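Local coordinates for minor capsid protein (Cafeteriavirus-dependent mavirus, PDB 6G42) that probably forms the pentameric capsomers at the fivefold vertices of the virophage's icosahedral capsid, as a penton protein built around a single jelly-roll, at residues Asn48-Ile52 and Lys261-Ile265; Leu51-Phe56 and Leu235-Lys239; Phe273-Phe277 and Ile297-Phe303. One frame throughout, in Å; residues are numbered along the deposited sequence.

Interaction 1 pairs two neighbouring strands within one sheet, whereas interactions 2 and 3 fill the space between that sheet and the one facing it. Along the chain, strand 49-62 comes first and serves interactions 1 and 2, which share L51 and I52; strands 236-239, 248-264, 272-281 and 296-305 follow in turn. The centres of interactions 2 and 3 lie about 8 Å apart, those of 1 and 2 about 11 Å, and those of 1 and 3 about 13 Å. Interaction 1 thus builds one wall of the jelly-roll, while interactions 2 and 3 join that wall to the opposing one. All three also border the third subunit of the pentamer.

Interaction 1 (Asn48-Ile52 and Lys261-Ile265); sequences NYLLI and KYHNI
The ring of Y262, at the antiparallel pairing of strands 49-62 and 248-264 in the jelly-roll, is held between two aliphatic side chains of strand 49-62. CD1 of I52 sits over the centre of one face, 4.2 Å from the centroid of the Y262 ring, and CD1 of L50 lies over the opposite face, displaced toward the rim. Both are CH-pi contacts. Each residue adds a second contact from its own face: CG2 of I52 is 3.6 Å from Y262 CE1, and CB of L50 lies near Y262 CD1. With chi1 at -78°, CG of Y262 lies anti to its own carbonyl carbon, a setting that carries the ring between the two residues; its hydroxyl then reaches the carboxylate of E304 by a hydrogen bond.

The backbone beneath belongs to the four-stranded sheet. L51 and H263 form the hydrogen-bonded pair: L51 N donates to H263 O at 2.8 Å, and H263 N returns a bond to L51 O at 2.9 Å. L50 and N264 make the adjoining non-hydrogen-bonded pair, and their side chains lie alongside one another, pointing the same way. I265 N continues the pairing with a bond of 3.1 Å to Y49 O.

Within this chain 248-264 is an outermost strand of the sheet, and N264 and H263 turn to the second subunit. The amide of N264 bonds through ND2 to K6 O and through OD1 to Y8 N of that subunit, and the ring of H263 meets its W10. Back inside the chain, CD1 of I265 lies 4.0 Å from L51 CB.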
ATOM      1  N   ASN C  48      18.720  34.317  -1.271  1.00 75.56           N
ATOM      2  CA  ASN C  48      19.342  33.021  -1.578  1.00 76.80           C
ATOM      3  C   ASN C  48      18.264  31.962  -1.775  1.00 73.42           C
ATOM      4  O   ASN C  48      17.252  31.970  -1.071  1.00 74.06           O
ATOM      5  CB  ASN C  48      20.265  32.580  -0.440  1.00 78.97           C
ATOM      6  CG  ASN C  48      21.538  33.399  -0.363  1.00 79.40           C
ATOM      7  OD1 ASN C  48      22.058  33.869  -1.378  1.00 82.29           O
ATOM      8  ND2 ASN C  48      22.059  33.559   0.846  1.00 79.87           N
ATOM      9  N   TYR C  49      18.503  31.038  -2.705  1.00 68.62           N
ATOM     10  CA  TYR C  49      17.503  30.041  -3.100  1.00 65.27           C
ATOM     11  C   TYR C  49      17.997  28.599  -3.067  1.00 62.63           C
ATOM     12  O   TYR C  49      19.174  28.319  -3.290  1.00 60.06           O
ATOM     13  CB  TYR C  49      17.008  30.329  -4.510  1.00 64.85           C
ATOM     14  CG  TYR C  49      16.257  31.625  -4.642  1.00 65.30           C
ATOM     15  CD1 TYR C  49      16.937  32.829  -4.815  1.00 65.23           C
ATOM     16  CD2 TYR C  49      14.865  31.655  -4.605  1.00 65.70           C
ATOM     17  CE1 TYR C  49      16.251  34.028  -4.945  1.00 66.15           C
ATOM     18  CE2 TYR C  49      14.168  32.850  -4.736  1.00 66.10           C
ATOM     19  CZ  TYR C  49      14.866  34.033  -4.908  1.00 65.28           C
ATOM     20  OH  TYR C  49      14.187  35.218  -5.042  1.00 64.82           O
ATOM     21  N   LEU C  50      17.058  27.699  -2.787  1.00 60.95           N
ATOM     22  CA  LEU C  50      17.234  26.266  -2.976  1.00 56.63           C
ATOM     23  C   LEU C  50      16.423  25.855  -4.195  1.00 51.64           C
ATOM     24  O   LEU C  50      15.397  26.458  -4.476  1.00 50.13           O
ATOM     25  CB  LEU C  50      16.732  25.505  -1.752  1.00 57.30           C
ATOM     26  CG  LEU C  50      17.389  25.830  -0.412  1.00 58.00           C
ATOM     27  CD1 LEU C  50      16.643  25.118   0.705  1.00 59.04           C
ATOM     28  CD2 LEU C  50      18.860  25.434  -0.406  1.00 57.47           C
ATOM     29  N   LEU C  51      16.895  24.837  -4.906  1.00 50.14           N
ATOM     30  CA  LEU C  51      16.180  24.239  -6.035  1.00 50.50           C
ATOM     31  C   LEU C  51      15.761  22.807  -5.697  1.00 51.10           C
ATOM     32  O   LEU C  51      16.589  21.997  -5.259  1.00 48.96           O
ATOM     33  CB  LEU C  51      17.068  24.209  -7.276  1.00 51.72           C
ATOM     34  CG  LEU C  51      16.590  23.374  -8.472  1.00 51.25           C
ATOM     35  CD1 LEU C  51      15.325  23.957  -9.082  1.00 51.90           C
ATOM     36  CD2 LEU C  51      17.688  23.303  -9.509  1.00 51.78           C
ATOM     37  N   ILE C  52      14.488  22.501  -5.946  1.00 51.11           N
ATOM     38  CA  ILE C  52      13.965  21.133  -5.848  1.00 51.28           C
ATOM     39  C   ILE C  52      13.044  20.833  -7.030  1.00 50.24           C
ATOM     40  O   ILE C  52      12.228  21.674  -7.426  1.00 50.41           O
ATOM     41  CB  ILE C  52      13.249  20.873  -4.497  1.00 52.76           C
ATOM     42  CG1 ILE C  52      12.770  19.424  -4.398  1.00 53.38           C
ATOM     43  CG2 ILE C  52      12.070  21.814  -4.277  1.00 54.29           C
ATOM     44  CD1 ILE C  52      12.534  18.982  -2.968  1.00 54.74           C
ATOM     45  N   LYS C 261      15.675  16.518  -0.907  1.00 78.16           N
ATOM     46  CA  LYS C 261      16.332  16.657  -2.238  1.00 74.42           C
ATOM     47  C   LYS C 261      16.401  18.102  -2.782  1.00 71.75           C
ATOM     48  O   LYS C 261      15.810  18.446  -3.812  1.00 72.01           O
ATOM     49  CB  LYS C 261      15.752  15.673  -3.272  1.00 75.20           C
ATOM     50  CG  LYS C 261      16.515  14.359  -3.322  1.00 80.16           C
ATOM     51  CD  LYS C 261      16.094  13.463  -4.481  1.00 82.25           C
ATOM     52  CE  LYS C 261      17.056  12.290  -4.658  1.00 83.49           C
ATOM     53  NZ  LYS C 261      17.279  11.481  -3.419  1.00 83.63           N
ATOM     54  N   TYR C 262      17.186  18.914  -2.079  1.00 66.60           N
ATOM     55  CA  TYR C 262      17.405  20.314  -2.385  1.00 61.55           C
ATOM     56  C   TYR C 262      18.835  20.494  -2.898  1.00 59.17           C
ATOM     57  O   TYR C 262      19.740  19.723  -2.553  1.00 57.07           O
ATOM     58  CB  TYR C 262      17.207  21.155  -1.121  1.00 62.19           C
ATOM     59  CG  TYR C 262      15.764  21.419  -0.722  1.00 61.75           C
ATOM     60  CD1 TYR C 262      14.968  22.295  -1.458  1.00 60.26           C
ATOM     61  CD2 TYR C 262      15.205  20.828   0.419  1.00 61.31           C
ATOM     62  CE1 TYR C 262      13.655  22.559  -1.091  1.00 61.33           C
ATOM     63  CE2 TYR C 262      13.891  21.090   0.796  1.00 61.30           C
ATOM     64  CZ  TYR C 262      13.120  21.957   0.037  1.00 61.60           C
ATOM     65  OH  TYR C 262      11.817  22.222   0.393  1.00 60.82           O
ATOM     66  N   HIS C 263      19.028  21.519  -3.726  1.00 57.29           N
ATOM     67  CA  HIS C 263      20.359  21.932  -4.189  1.00 54.64           C
ATOM     68  C   HIS C 263      20.487  23.436  -4.097  1.00 52.62           C
ATOM     69  O   HIS C 263      19.530  24.154  -4.381  1.00 52.53           O
ATOM     70  CB  HIS C 263      20.585  21.485  -5.625  1.00 54.45           C
ATOM     71  CG  HIS C 263      20.610  20.005  -5.780  1.00 53.78           C
ATOM     72  ND1 HIS C 263      21.699  19.245  -5.421  1.00 54.46           N
ATOM     73  CD2 HIS C 263      19.667  19.138  -6.213  1.00 54.04           C
ATOM     74  CE1 HIS C 263      21.434  17.970  -5.641  1.00 54.34           C
ATOM     75  NE2 HIS C 263      20.208  17.879  -6.125  1.00 54.79           N
ATOM     76  N   ASN C 264      21.664  23.908  -3.700  1.00 51.99           N
ATOM     77  CA  ASN C 264      21.904  25.342  -3.534  1.00 51.59           C
ATOM     78  C   ASN C 264      22.092  26.019  -4.887  1.00 53.70           C
ATOM     79  O   ASN C 264      22.843  25.523  -5.727  1.00 55.65           O
ATOM     80  CB  ASN C 264      23.142  25.576  -2.670  1.00 49.32           C
ATOM     81  CG  ASN C 264      22.904  25.267  -1.204  1.00 47.89           C
ATOM     82  OD1 ASN C 264      23.454  24.304  -0.661  1.00 44.35           O
ATOM     83  ND2 ASN C 264      22.090  26.093  -0.549  1.00 47.09           N
ATOM     84  N   ILE C 265      21.394  27.133  -5.093  1.00 55.99           N
ATOM     85  CA  ILE C 265      21.647  28.011  -6.236  1.00 61.63           C
ATOM     86  C   ILE C 265      22.758  28.977  -5.823  1.00 62.86           C
ATOM     87  O   ILE C 265      22.633  29.679  -4.815  1.00 59.92           O
ATOM     88  CB  ILE C 265      20.381  28.787  -6.673  1.00 64.50           C
ATOM     89  CG1 ILE C 265      19.299  27.822  -7.190  1.00 67.16           C
ATOM     90  CG2 ILE C 265      20.700  29.834  -7.741  1.00 64.26           C
ATOM     91  CD1 ILE C 265      19.646  27.049  -8.455  1.00 68.00           C
TER

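Interaction 2 (Leu51-Phe56 and Leu235-Lys239); sequences LIVEEF and LTNYK
The carbonyl oxygen of L235 lies against V53, whose CG2 approaches L235 O to 3.6 Å; CD2 of H263 comes equally near the same oxygen. These are packing contacts, and no polar bond joins the two segments. Strands 51-56 and 236-239 belong to the two facing sheets of the jelly-roll; their axes pass 8.5 Å apart, with chain directions 38° from parallel.

Side chains bridge the gap. At one end the branches of two leucines meet, L51 CD2 lying 3.7 Å from L235 CD2. In the middle, V53 and T236 cross at about a right angle: CG2 of V53 is 3.9 Å from T236 CB, while CG2 of T236 turns to V53 CG1 on one hand and to F56 CE2 on the other. I206 touches both V53 and T236.

The far end is aromatic. With chi1 at 69°, CG of F56 stands between its own backbone N and carbonyl carbon, and the ring reaches toward Y238. Its CZ comes to 3.8 Å from Y238 CB, which lies at the ring edge, near the ring plane. The rings form an offset edge-to-face pair, the edge of F56 toward the face of Y238, with centroids 5.8 Å apart and planes at 71°. F253 meets the F56 ring too.

Just before F56 a classic beta bulge sets E54 and E55 together opposite K300 of the neighbouring strand. Lacking polar bonds, the two segments are matched by the fit of apolar and aromatic surfaces, while E55 OE2 bonds outward to H203 NE2 of the third subunit.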
ATOM      1  N   LEU C  51      16.895  24.837  -4.906  1.00 50.14           N
ATOM      2  CA  LEU C  51      16.180  24.239  -6.035  1.00 50.50           C
ATOM      3  C   LEU C  51      15.761  22.807  -5.697  1.00 51.10           C
ATOM      4  O   LEU C  51      16.589  21.997  -5.259  1.00 48.96           O
ATOM      5  CB  LEU C  51      17.068  24.209  -7.276  1.00 51.72           C
ATOM      6  CG  LEU C  51      16.590  23.374  -8.472  1.00 51.25           C
ATOM      7  CD1 LEU C  51      15.325  23.957  -9.082  1.00 51.90           C
ATOM      8  CD2 LEU C  51      17.688  23.303  -9.509  1.00 51.78           C
ATOM      9  N   ILE C  52      14.488  22.501  -5.946  1.00 51.11           N
ATOM     10  CA  ILE C  52      13.965  21.133  -5.848  1.00 51.28           C
ATOM     11  C   ILE C  52      13.044  20.833  -7.030  1.00 50.24           C
ATOM     12  O   ILE C  52      12.228  21.674  -7.426  1.00 50.41           O
ATOM     13  CB  ILE C  52      13.249  20.873  -4.497  1.00 52.76           C
ATOM     14  CG1 ILE C  52      12.770  19.424  -4.398  1.00 53.38           C
ATOM     15  CG2 ILE C  52      12.070  21.814  -4.277  1.00 54.29           C
ATOM     16  CD1 ILE C  52      12.534  18.982  -2.968  1.00 54.74           C
ATOM     17  N   VAL C  53      13.209  19.638  -7.602  1.00 48.90           N
ATOM     18  CA  VAL C  53      12.348  19.147  -8.669  1.00 47.27           C
ATOM     19  C   VAL C  53      11.102  18.572  -8.002  1.00 46.83           C
ATOM     20  O   VAL C  53      11.147  17.479  -7.437  1.00 46.11           O
ATOM     21  CB  VAL C  53      13.066  18.082  -9.531  1.00 47.75           C
ATOM     22  CG1 VAL C  53      12.153  17.533 -10.630  1.00 47.16           C
ATOM     23  CG2 VAL C  53      14.331  18.674 -10.145  1.00 47.99           C
ATOM     24  N   GLU C  54      10.005  19.328  -8.056  1.00 47.46           N
ATOM     25  CA  GLU C  54       8.721  18.921  -7.470  1.00 49.47           C
ATOM     26  C   GLU C  54       8.114  17.700  -8.191  1.00 48.75           C
ATOM     27  O   GLU C  54       7.699  16.734  -7.549  1.00 45.66           O
ATOM     28  CB  GLU C  54       7.741  20.102  -7.513  1.00 53.71           C
ATOM     29  CG  GLU C  54       6.333  19.854  -6.954  1.00 58.98           C
ATOM     30  CD  GLU C  54       6.278  19.713  -5.440  1.00 65.96           C
ATOM     31  OE1 GLU C  54       7.302  19.979  -4.757  1.00 69.03           O
ATOM     32  OE2 GLU C  54       5.190  19.340  -4.929  1.00 70.88           O
ATOM     33  N   GLU C  55       8.072  17.752  -9.519  1.00 49.26           N
ATOM     34  CA  GLU C  55       7.353  16.748 -10.302  1.00 51.09           C
ATOM     35  C   GLU C  55       7.856  16.673 -11.742  1.00 49.78           C
ATOM     36  O   GLU C  55       8.181  17.695 -12.350  1.00 50.85           O
ATOM     37  CB  GLU C  55       5.854  17.078 -10.244  1.00 54.72           C
ATOM     38  CG  GLU C  55       4.941  16.480 -11.310  1.00 58.31           C
ATOM     39  CD  GLU C  55       3.469  16.831 -11.082  1.00 62.41           C
ATOM     40  OE1 GLU C  55       3.186  17.928 -10.540  1.00 66.30           O
ATOM     41  OE2 GLU C  55       2.590  16.021 -11.454  1.00 61.23           O
ATOM     42  N   PHE C  56       7.947  15.452 -12.265  1.00 47.12           N
ATOM     43  CA  PHE C  56       8.074  15.239 -13.707  1.00 45.98           C
ATOM     44  C   PHE C  56       7.214  14.072 -14.190  1.00 45.66           C
ATOM     45  O   PHE C  56       6.720  13.274 -13.388  1.00 43.76           O
ATOM     46  CB  PHE C  56       9.545  15.116 -14.162  1.00 44.40           C
ATOM     47  CG  PHE C  56      10.253  13.862 -13.714  1.00 43.42           C
ATOM     48  CD1 PHE C  56      10.070  12.655 -14.387  1.00 43.71           C
ATOM     49  CD2 PHE C  56      11.171  13.904 -12.671  1.00 43.82           C
ATOM     50  CE1 PHE C  56      10.743  11.509 -13.991  1.00 43.92           C
ATOM     51  CE2 PHE C  56      11.854  12.763 -12.276  1.00 43.95           C
ATOM     52  CZ  PHE C  56      11.641  11.563 -12.936  1.00 43.56           C
ATOM     53  N   LEU C 235      20.162  17.346 -10.674  1.00 61.63           N
ATOM     54  CA  LEU C 235      19.006  18.055 -10.084  1.00 61.16           C
ATOM     55  C   LEU C 235      17.971  17.154  -9.394  1.00 58.38           C
ATOM     56  O   LEU C 235      17.300  17.590  -8.462  1.00 53.37           O
ATOM     57  CB  LEU C 235      18.324  18.925 -11.138  1.00 61.11           C
ATOM     58  CG  LEU C 235      19.218  19.959 -11.827  1.00 62.19           C
ATOM     59  CD1 LEU C 235      18.358  20.895 -12.660  1.00 62.08           C
ATOM     60  CD2 LEU C 235      20.060  20.761 -10.845  1.00 62.52           C
ATOM     61  N   THR C 236      17.826  15.924  -9.875  1.00 58.14           N
ATOM     62  CA  THR C 236      17.095  14.883  -9.147  1.00 58.59           C
ATOM     63  C   THR C 236      17.580  13.500  -9.589  1.00 56.74           C
ATOM     64  O   THR C 236      18.122  13.347 -10.683  1.00 52.66           O
ATOM     65  CB  THR C 236      15.550  15.022  -9.286  1.00 59.05           C
ATOM     66  OG1 THR C 236      14.890  14.157  -8.347  1.00 56.51           O
ATOM     67  CG2 THR C 236      15.071  14.701 -10.706  1.00 60.38           C
ATOM     68  N   ASN C 237      17.393  12.521  -8.705  1.00 57.31           N
ATOM     69  CA  ASN C 237      17.736  11.120  -8.939  1.00 57.78           C
ATOM     70  C   ASN C 237      16.485  10.290  -8.774  1.00 54.04           C
ATOM     71  O   ASN C 237      16.051  10.056  -7.644  1.00 56.90           O
ATOM     72  CB  ASN C 237      18.725  10.626  -7.890  1.00 63.77           C
ATOM     73  CG  ASN C 237      20.144  11.008  -8.193  1.00 71.31           C
ATOM     74  OD1 ASN C 237      20.430  12.150  -8.551  1.00 77.46           O
ATOM     75  ND2 ASN C 237      21.061  10.057  -8.015  1.00 78.16           N
ATOM     76  N   TYR C 238      15.904   9.849  -9.878  1.00 49.50           N
ATOM     77  CA  TYR C 238      14.779   8.922  -9.830  1.00 47.19           C
ATOM     78  C   TYR C 238      15.341   7.513  -9.925  1.00 45.73           C
ATOM     79  O   TYR C 238      15.982   7.174 -10.910  1.00 44.39           O
ATOM     80  CB  TYR C 238      13.808   9.188 -10.978  1.00 46.56           C
ATOM     81  CG  TYR C 238      12.629   8.253 -11.015  1.00 45.87           C
ATOM     82  CD1 TYR C 238      11.486   8.518 -10.271  1.00 46.77           C
ATOM     83  CD2 TYR C 238      12.650   7.102 -11.797  1.00 45.42           C
ATOM     84  CE1 TYR C 238      10.397   7.662 -10.302  1.00 46.83           C
ATOM     85  CE2 TYR C 238      11.566   6.239 -11.832  1.00 45.86           C
ATOM     86  CZ  TYR C 238      10.441   6.525 -11.083  1.00 46.10           C
ATOM     87  OH  TYR C 238       9.360   5.678 -11.110  1.00 47.74           O
ATOM     88  N   LYS C 239      15.118   6.709  -8.892  1.00 45.48           N
ATOM     89  CA  LYS C 239      15.442   5.292  -8.936  1.00 45.46           C
ATOM     90  C   LYS C 239      14.405   4.563  -9.779  1.00 45.13           C
ATOM     91  O   LYS C 239      13.208   4.717  -9.550  1.00 46.36           O
ATOM     92  CB  LYS C 239      15.460   4.696  -7.529  1.00 46.02           C
ATOM     93  CG  LYS C 239      15.962   3.257  -7.458  1.00 46.75           C
ATOM     94  CD  LYS C 239      17.459   3.197  -7.700  1.00 47.88           C
ATOM     95  CE  LYS C 239      17.962   1.788  -7.916  1.00 47.90           C
ATOM     96  NZ  LYS C 239      19.375   1.852  -8.372  1.00 48.61           N
TER

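Interaction 3 (Phe273-Phe277 and Ile297-Phe303); sequences FNLSF and IQLKLLF
CG anti to the carbonyl carbon in L275 (chi1 -62°) and to the backbone N in L299 (chi1 -171°) sends both side chains across the gap between the sheets, where they cross at a slant with L275 CD1 3.7 Å from L299 CD2. The same CD1 meets L301 tip to tip, 3.9 Å from L301 CD1, so one methyl of L275 fits between two leucines of strand 296-305.

On one side of this trio stands F277. It slides past L299 in the opposite direction, with CD1 of L299 at the edge of the ring, 3.6 Å from F277 CE1. CG2 of I297 adds a looser contact with the same F277 atom, and L58 packs on F277. On the other side F273 comes from the direction opposite to L301, whose CD1 lies at the edge of the phenyl ring, 4.1 Å from F273 CZ. CZ of F273 also faces the edge of the F303 ring, 4.4 Å from F303 CZ.

The strands stay well apart, their axes 10.8 Å at closest approach and crossing at 126°, so that all contact is made by apolar side chains. The alternate residues turn elsewhere: K300 NZ forms a salt bridge with E216 of the third subunit and its side chain a cation-pi contact with W10 of its own chain. L235 packs on L275 and V53 on L301, so the contact continues into interaction 2. Two antiparallel sheets packed face to face around leucines and phenylalanines make up the hydrophobic interior of a jelly-roll beta sandwich.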
ATOM      1  N   PHE C 273      18.710  28.579 -18.900  1.00 63.92           N
ATOM      2  CA  PHE C 273      19.500  27.374 -18.637  1.00 62.29           C
ATOM      3  C   PHE C 273      18.934  26.174 -19.380  1.00 59.00           C
ATOM      4  O   PHE C 273      17.815  26.212 -19.887  1.00 56.95           O
ATOM      5  CB  PHE C 273      19.595  27.079 -17.129  1.00 62.52           C
ATOM      6  CG  PHE C 273      18.261  26.903 -16.449  1.00 62.45           C
ATOM      7  CD1 PHE C 273      17.555  28.005 -15.978  1.00 61.93           C
ATOM      8  CD2 PHE C 273      17.723  25.635 -16.256  1.00 61.47           C
ATOM      9  CE1 PHE C 273      16.334  27.851 -15.343  1.00 61.64           C
ATOM     10  CE2 PHE C 273      16.501  25.475 -15.622  1.00 62.74           C
ATOM     11  CZ  PHE C 273      15.804  26.585 -15.165  1.00 63.13           C
ATOM     12  N   ASN C 274      19.737  25.118 -19.431  1.00 59.19           N
ATOM     13  CA  ASN C 274      19.389  23.871 -20.097  1.00 60.60           C
ATOM     14  C   ASN C 274      19.054  22.797 -19.060  1.00 59.45           C
ATOM     15  O   ASN C 274      19.672  22.738 -17.996  1.00 58.50           O
ATOM     16  CB  ASN C 274      20.560  23.400 -20.956  1.00 64.34           C
ATOM     17  CG  ASN C 274      20.201  22.217 -21.828  1.00 68.75           C
ATOM     18  OD1 ASN C 274      20.537  21.071 -21.511  1.00 73.31           O
ATOM     19  ND2 ASN C 274      19.497  22.481 -22.924  1.00 69.91           N
ATOM     20  N   LEU C 275      18.064  21.966 -19.382  1.00 57.40           N
ATOM     21  CA  LEU C 275      17.774  20.742 -18.632  1.00 56.36           C
ATOM     22  C   LEU C 275      17.746  19.592 -19.625  1.00 57.01           C
ATOM     23  O   LEU C 275      17.189  19.732 -20.718  1.00 54.15           O
ATOM     24  CB  LEU C 275      16.418  20.820 -17.926  1.00 55.35           C
ATOM     25  CG  LEU C 275      16.238  21.902 -16.865  1.00 55.33           C
ATOM     26  CD1 LEU C 275      14.785  21.992 -16.439  1.00 55.37           C
ATOM     27  CD2 LEU C 275      17.117  21.626 -15.664  1.00 55.07           C
ATOM     28  N   SER C 276      18.343  18.463 -19.241  1.00 55.37           N
ATOM     29  CA  SER C 276      18.251  17.233 -20.027  1.00 54.56           C
ATOM     30  C   SER C 276      18.132  16.010 -19.135  1.00 52.02           C
ATOM     31  O   SER C 276      18.627  16.005 -18.010  1.00 51.48           O
ATOM     32  CB  SER C 276      19.447  17.090 -20.978  1.00 56.05           C
ATOM     33  OG  SER C 276      20.652  17.443 -20.341  1.00 59.44           O
ATOM     34  N   PHE C 277      17.475  14.978 -19.668  1.00 50.28           N
ATOM     35  CA  PHE C 277      17.248  13.707 -18.976  1.00 48.17           C
ATOM     36  C   PHE C 277      18.265  12.648 -19.422  1.00 47.70           C
ATOM     37  O   PHE C 277      18.489  12.443 -20.617  1.00 47.89           O
ATOM     38  CB  PHE C 277      15.815  13.213 -19.226  1.00 48.02           C
ATOM     39  CG  PHE C 277      14.767  13.965 -18.444  1.00 47.01           C
ATOM     40  CD1 PHE C 277      14.357  15.240 -18.838  1.00 46.28           C
ATOM     41  CD2 PHE C 277      14.192  13.403 -17.309  1.00 45.43           C
ATOM     42  CE1 PHE C 277      13.396  15.933 -18.115  1.00 46.96           C
ATOM     43  CE2 PHE C 277      13.226  14.090 -16.586  1.00 46.09           C
ATOM     44  CZ  PHE C 277      12.825  15.353 -16.987  1.00 45.85           C
ATOM     45  N   ILE C 297       6.525  15.161 -22.319  1.00 49.32           N
ATOM     46  CA  ILE C 297       7.348  15.266 -21.125  1.00 50.51           C
ATOM     47  C   ILE C 297       6.941  16.517 -20.355  1.00 50.90           C
ATOM     48  O   ILE C 297       6.860  17.592 -20.931  1.00 54.10           O
ATOM     49  CB  ILE C 297       8.846  15.211 -21.493  1.00 50.06           C
ATOM     50  CG1 ILE C 297       9.189  13.755 -21.821  1.00 51.30           C
ATOM     51  CG2 ILE C 297       9.727  15.708 -20.353  1.00 50.67           C
ATOM     52  CD1 ILE C 297      10.530  13.530 -22.452  1.00 53.59           C
ATOM     53  N   GLN C 298       6.642  16.343 -19.068  1.00 50.72           N
ATOM     54  CA  GLN C 298       6.249  17.439 -18.179  1.00 51.13           C
ATOM     55  C   GLN C 298       7.254  17.534 -17.045  1.00 50.59           C
ATOM     56  O   GLN C 298       7.937  16.561 -16.718  1.00 49.31           O
ATOM     57  CB  GLN C 298       4.847  17.220 -17.622  1.00 51.35           C
ATOM     58  CG  GLN C 298       3.735  17.439 -18.634  1.00 52.49           C
ATOM     59  CD  GLN C 298       2.407  16.828 -18.207  1.00 54.88           C
ATOM     60  OE1 GLN C 298       2.262  16.341 -17.082  1.00 58.78           O
ATOM     61  NE2 GLN C 298       1.431  16.846 -19.108  1.00 54.73           N
ATOM     62  N   LEU C 299       7.328  18.717 -16.448  1.00 49.75           N
ATOM     63  CA  LEU C 299       8.421  19.069 -15.549  1.00 51.30           C
ATOM     64  C   LEU C 299       8.043  20.281 -14.708  1.00 49.38           C
ATOM     65  O   LEU C 299       7.558  21.276 -15.234  1.00 49.82           O
ATOM     66  CB  LEU C 299       9.661  19.368 -16.394  1.00 54.73           C
ATOM     67  CG  LEU C 299      11.016  19.574 -15.722  1.00 57.25           C
ATOM     68  CD1 LEU C 299      12.115  18.984 -16.595  1.00 59.08           C
ATOM     69  CD2 LEU C 299      11.293  21.049 -15.463  1.00 58.87           C
ATOM     70  N   LYS C 300       8.255  20.191 -13.402  1.00 49.37           N
ATOM     71  CA  LYS C 300       7.909  21.276 -12.485  1.00 51.12           C
ATOM     72  C   LYS C 300       9.049  21.479 -11.490  1.00 50.50           C
ATOM     73  O   LYS C 300       9.448  20.544 -10.796  1.00 50.10           O
ATOM     74  CB  LYS C 300       6.598  20.966 -11.761  1.00 52.97           C
ATOM     75  CG  LYS C 300       5.925  22.178 -11.125  1.00 56.58           C
ATOM     76  CD  LYS C 300       4.450  21.911 -10.825  1.00 58.67           C
ATOM     77  CE  LYS C 300       3.635  23.187 -10.655  1.00 58.87           C
ATOM     78  NZ  LYS C 300       3.315  23.462  -9.231  1.00 60.76           N
ATOM     79  N   LEU C 301       9.576  22.702 -11.453  1.00 49.76           N
ATOM     80  CA  LEU C 301      10.686  23.066 -10.584  1.00 50.45           C
ATOM     81  C   LEU C 301      10.208  24.040  -9.513  1.00 50.10           C
ATOM     82  O   LEU C 301       9.249  24.784  -9.722  1.00 49.05           O
ATOM     83  CB  LEU C 301      11.798  23.717 -11.405  1.00 50.74           C
ATOM     84  CG  LEU C 301      12.341  22.942 -12.604  1.00 51.22           C
ATOM     85  CD1 LEU C 301      13.285  23.824 -13.393  1.00 52.15           C
ATOM     86  CD2 LEU C 301      13.059  21.674 -12.174  1.00 52.63           C
ATOM     87  N   LEU C 302      10.882  24.026  -8.368  1.00 50.30           N
ATOM     88  CA  LEU C 302      10.606  24.977  -7.293  1.00 50.45           C
ATOM     89  C   LEU C 302      11.890  25.671  -6.862  1.00 50.51           C
ATOM     90  O   LEU C 302      12.850  25.008  -6.460  1.00 47.55           O
ATOM     91  CB  LEU C 302       9.977  24.271  -6.090  1.00 49.37           C
ATOM     92  CG  LEU C 302       9.821  25.101  -4.808  1.00 49.59           C
ATOM     93  CD1 LEU C 302       8.935  26.320  -5.046  1.00 49.49           C
ATOM     94  CD2 LEU C 302       9.273  24.248  -3.675  1.00 49.62           C
ATOM     95  N   PHE C 303      11.894  26.999  -6.954  1.00 50.81           N
ATOM     96  CA  PHE C 303      12.938  27.819  -6.352  1.00 50.38           C
ATOM     97  C   PHE C 303      12.382  28.355  -5.035  1.00 50.61           C
ATOM     98  O   PHE C 303      11.460  29.178  -5.026  1.00 50.44           O
ATOM     99  CB  PHE C 303      13.371  28.933  -7.304  1.00 50.67           C
ATOM    100  CG  PHE C 303      13.977  28.420  -8.587  1.00 51.22           C
ATOM    101  CD1 PHE C 303      15.328  28.086  -8.651  1.00 50.77           C
ATOM    102  CD2 PHE C 303      13.192  28.249  -9.727  1.00 50.57           C
ATOM    103  CE1 PHE C 303      15.884  27.603  -9.827  1.00 51.44           C
ATOM    104  CE2 PHE C 303      13.741  27.764 -10.906  1.00 50.00           C
ATOM    105  CZ  PHE C 303      15.089  27.441 -10.957  1.00 51.63           C
TER